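PDB 1KNV: Bse634I restriction endonuclease from Geobacillus stearothermophilus, which is a type II restriction endonuclease that probably cleaves double-stranded DNA at a specific sequence with the help of metal ions. Local coordinates for residues T38-N46 against S276-D284. Sequence-based numbering, arbitrary orientation.
Sequences TPTGSIKEN and SLTSFEDID
Thr278 O takes two donors, Ile43 N at 3.0 Å and a water. The Ile43 bond lies in the carbonyl plane, and the water also accepts from Lys44 N. Phe280 N donates to Gly41 O at 3.1 Å. The two bonds flank Ser42 and Ser279, a non-hydrogen-bonded antiparallel pair and the single beta bridge. The Phe280 ring reaches into the bend of 38-46. Pro39 O sits over the centre of one face, and Pro39 CB is 3.3 Å from Phe280 CZ. Ile43 CG1 lies over the opposite face, toward the rim, in a CH-pi contact 4.0 Å from the Phe280 ring centroid. Its chi1 of -62°, CG1 anti to the carbonyl carbon, puts it there. Asn46 ND2, its amide nearly perpendicular to the ring, is 3.5 Å from Phe280 CE1 and donates to Thr40 O and Ser42 O, pinning the bend. Replacing Phe280 with alanine would probably open a gap between Pro39 and Ile43. Ser279 N to Asp282 OD2 and Asp282 N to Ser279 OG form a capping box; OD2 also accepts from Thr278 N. The contact sets the start of helix 43-60, N-capped by Ser42, against the turn from strand 273-276 into helix 281-291 of this PDDEXK-clan enzyme.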
loop_
_atom_site.group_PDB
_atom_site.type_symbol
_atom_site.label_atom_id
_atom_site.label_comp_id
_atom_site.label_asym_id
_atom_site.label_seq_id
_atom_site.Cartn_x
_atom_site.Cartn_y
_atom_site.Cartn_z
ATOM N N THR B 38 -29.986 -30.307 -27.312
ATOM C CA THR B 38 -28.769 -30.089 -26.550
ATOM C C THR B 38 -28.975 -30.828 -25.240
ATOM O O THR B 38 -30.108 -31.063 -24.819
ATOM C CB THR B 38 -28.503 -28.592 -26.265
ATOM O OG1 THR B 38 -29.702 -27.968 -25.786
ATOM C CG2 THR B 38 -28.003 -27.886 -27.526
ATOM N N PRO B 39 -27.882 -31.223 -24.585
ATOM C CA PRO B 39 -27.941 -31.947 -23.311
ATOM C C PRO B 39 -28.858 -31.293 -22.271
ATOM O O PRO B 39 -28.842 -30.076 -22.097
ATOM C CB PRO B 39 -26.482 -31.965 -22.875
ATOM C CG PRO B 39 -25.750 -32.050 -24.197
ATOM C CD PRO B 39 -26.489 -31.040 -25.032
ATOM N N THR B 40 -29.655 -32.101 -21.578
ATOM C CA THR B 40 -30.565 -31.583 -20.560
ATOM C C THR B 40 -30.675 -32.501 -19.343
ATOM O O THR B 40 -30.373 -33.690 -19.417
ATOM C CB THR B 40 -31.982 -31.369 -21.136
ATOM O OG1 THR B 40 -32.481 -32.609 -21.662
ATOM C CG2 THR B 40 -31.952 -30.331 -22.249
ATOM N N GLY B 41 -31.108 -31.942 -18.221
ATOM C CA GLY B 41 -31.245 -32.744 -17.023
ATOM C C GLY B 41 -29.942 -32.995 -16.284
ATOM O O GLY B 41 -29.177 -32.060 -16.037
ATOM N N SER B 42 -29.689 -34.259 -15.938
ATOM C CA SER B 42 -28.482 -34.635 -15.207
ATOM C C SER B 42 -27.234 -34.661 -16.061
ATOM O O SER B 42 -27.170 -35.378 -17.061
ATOM C CB SER B 42 -28.646 -36.006 -14.544
ATOM O OG SER B 42 -27.479 -36.374 -13.815
ATOM N N ILE B 43 -26.241 -33.878 -15.641
ATOM C CA ILE B 43 -24.966 -33.799 -16.334
ATOM C C ILE B 43 -24.301 -35.169 -16.290
ATOM O O ILE B 43 -23.877 -35.698 -17.320
ATOM C CB ILE B 43 -24.040 -32.769 -15.659
ATOM C CG1 ILE B 43 -24.679 -31.379 -15.725
ATOM C CG2 ILE B 43 -22.678 -32.784 -16.331
ATOM C CD1 ILE B 43 -23.919 -30.298 -14.959
ATOM N N LYS B 44 -24.216 -35.737 -15.089
ATOM C CA LYS B 44 -23.609 -37.050 -14.909
ATOM C C LYS B 44 -24.334 -38.096 -15.756
ATOM O O LYS B 44 -23.705 -38.997 -16.305
ATOM C CB LYS B 44 -23.639 -37.453 -13.437
ATOM C CG LYS B 44 -23.024 -38.808 -13.175
ATOM C CD LYS B 44 -23.063 -39.160 -11.696
ATOM C CE LYS B 44 -22.598 -40.597 -11.451
ATOM N NZ LYS B 44 -22.599 -40.948 -9.991
ATOM N N GLU B 45 -25.656 -37.972 -15.868
ATOM C CA GLU B 45 -26.434 -38.913 -16.670
ATOM C C GLU B 45 -26.114 -38.781 -18.164
ATOM O O GLU B 45 -25.970 -39.786 -18.865
ATOM C CB GLU B 45 -27.935 -38.720 -16.418
ATOM C CG GLU B 45 -28.495 -39.498 -15.206
ATOM C CD GLU B 45 -29.968 -39.178 -14.904
ATOM O OE1 GLU B 45 -30.770 -39.063 -15.858
ATOM O OE2 GLU B 45 -30.328 -39.049 -13.713
ATOM N N ASN B 46 -25.997 -37.549 -18.653
ATOM C CA ASN B 46 -25.658 -37.320 -20.056
ATOM C C ASN B 46 -24.261 -37.850 -20.364
ATOM O O ASN B 46 -24.004 -38.365 -21.456
ATOM C CB ASN B 46 -25.724 -35.825 -20.370
ATOM C CG ASN B 46 -27.116 -35.376 -20.676
ATOM O OD1 ASN B 46 -27.576 -35.447 -21.807
ATOM N ND2 ASN B 46 -27.827 -34.926 -19.652
ATOM N N SER B 276 -22.256 -26.000 -7.063
ATOM C CA SER B 276 -22.389 -27.434 -7.238
ATOM C C SER B 276 -23.190 -27.612 -8.520
ATOM O O SER B 276 -24.326 -27.154 -8.619
ATOM C CB SER B 276 -23.135 -28.038 -6.055
ATOM O OG SER B 276 -23.200 -29.446 -6.167
ATOM N N LEU B 277 -22.593 -28.251 -9.513
ATOM C CA LEU B 277 -23.283 -28.442 -10.776
ATOM C C LEU B 277 -23.748 -29.883 -10.953
ATOM O O LEU B 277 -22.944 -30.775 -11.217
ATOM C CB LEU B 277 -22.367 -28.037 -11.933
ATOM C CG LEU B 277 -21.847 -26.599 -11.889
ATOM C CD1 LEU B 277 -20.796 -26.410 -12.961
ATOM C CD2 LEU B 277 -22.994 -25.627 -12.088
ATOM N N THR B 278 -25.050 -30.111 -10.803
ATOM C CA THR B 278 -25.598 -31.454 -10.955
ATOM C C THR B 278 -26.387 -31.521 -12.245
ATOM O O THR B 278 -26.233 -32.443 -13.039
ATOM C CB THR B 278 -26.535 -31.824 -9.784
ATOM O OG1 THR B 278 -25.829 -31.707 -8.542
ATOM C CG2 THR B 278 -27.025 -33.256 -9.933
ATOM N N SER B 279 -27.222 -30.512 -12.449
ATOM C CA SER B 279 -28.060 -30.430 -13.632
ATOM C C SER B 279 -27.597 -29.269 -14.464
ATOM O O SER B 279 -26.838 -28.429 -13.996
ATOM C CB SER B 279 -29.516 -30.188 -13.234
ATOM O OG SER B 279 -29.672 -28.924 -12.604
ATOM N N PHE B 280 -28.063 -29.214 -15.700
ATOM C CA PHE B 280 -27.704 -28.109 -16.563
ATOM C C PHE B 280 -28.315 -26.828 -16.044
ATOM O O PHE B 280 -27.810 -25.740 -16.300
ATOM C CB PHE B 280 -28.165 -28.386 -17.982
ATOM C CG PHE B 280 -27.344 -29.412 -18.652
ATOM C CD1 PHE B 280 -27.532 -30.754 -18.364
ATOM C CD2 PHE B 280 -26.301 -29.038 -19.487
ATOM C CE1 PHE B 280 -26.686 -31.719 -18.890
ATOM C CE2 PHE B 280 -25.449 -29.980 -20.021
ATOM C CZ PHE B 280 -25.640 -31.331 -19.722
ATOM N N GLU B 281 -29.403 -26.950 -15.304
ATOM C CA GLU B 281 -30.027 -25.764 -14.758
ATOM C C GLU B 281 -29.093 -25.153 -13.717
ATOM O O GLU B 281 -29.102 -23.938 -13.511
ATOM C CB GLU B 281 -31.372 -26.110 -14.121
ATOM C CG GLU B 281 -32.021 -24.928 -13.428
ATOM C CD GLU B 281 -33.404 -25.248 -12.911
ATOM O OE1 GLU B 281 -33.584 -26.343 -12.341
ATOM O OE2 GLU B 281 -34.307 -24.399 -13.064
ATOM N N ASP B 282 -28.294 -25.996 -13.057
ATOM C CA ASP B 282 -27.356 -25.510 -12.041
ATOM C C ASP B 282 -26.293 -24.597 -12.652
ATOM O O ASP B 282 -25.673 -23.800 -11.946
ATOM C CB ASP B 282 -26.649 -26.667 -11.327
ATOM C CG ASP B 282 -27.565 -27.436 -10.402
ATOM O OD1 ASP B 282 -28.572 -26.858 -9.926
ATOM O OD2 ASP B 282 -27.255 -28.618 -10.134
ATOM N N ILE B 283 -26.076 -24.737 -13.958
ATOM C CA ILE B 283 -25.109 -23.924 -14.675
ATOM C C ILE B 283 -25.695 -22.526 -14.820
ATOM O O ILE B 283 -25.009 -21.531 -14.592
ATOM C CB ILE B 283 -24.827 -24.502 -16.083
ATOM C CG1 ILE B 283 -24.183 -25.886 -15.969
ATOM C CG2 ILE B 283 -23.931 -23.553 -16.862
ATOM C CD1 ILE B 283 -23.967 -26.585 -17.313
ATOM N N ASP B 284 -26.970 -22.462 -15.208
ATOM C CA ASP B 284 -27.673 -21.189 -15.370
ATOM C C ASP B 284 -27.757 -20.455 -14.033
ATOM O O ASP B 284 -27.581 -19.240 -13.967
ATOM C CB ASP B 284 -29.106 -21.403 -15.871
ATOM C CG ASP B 284 -29.173 -21.965 -17.268
ATOM O OD1 ASP B 284 -28.143 -21.977 -17.973
ATOM O OD2 ASP B 284 -30.285 -22.384 -17.661
HETATM O O HOH W 1 -24.811 -34.643 -12.464
#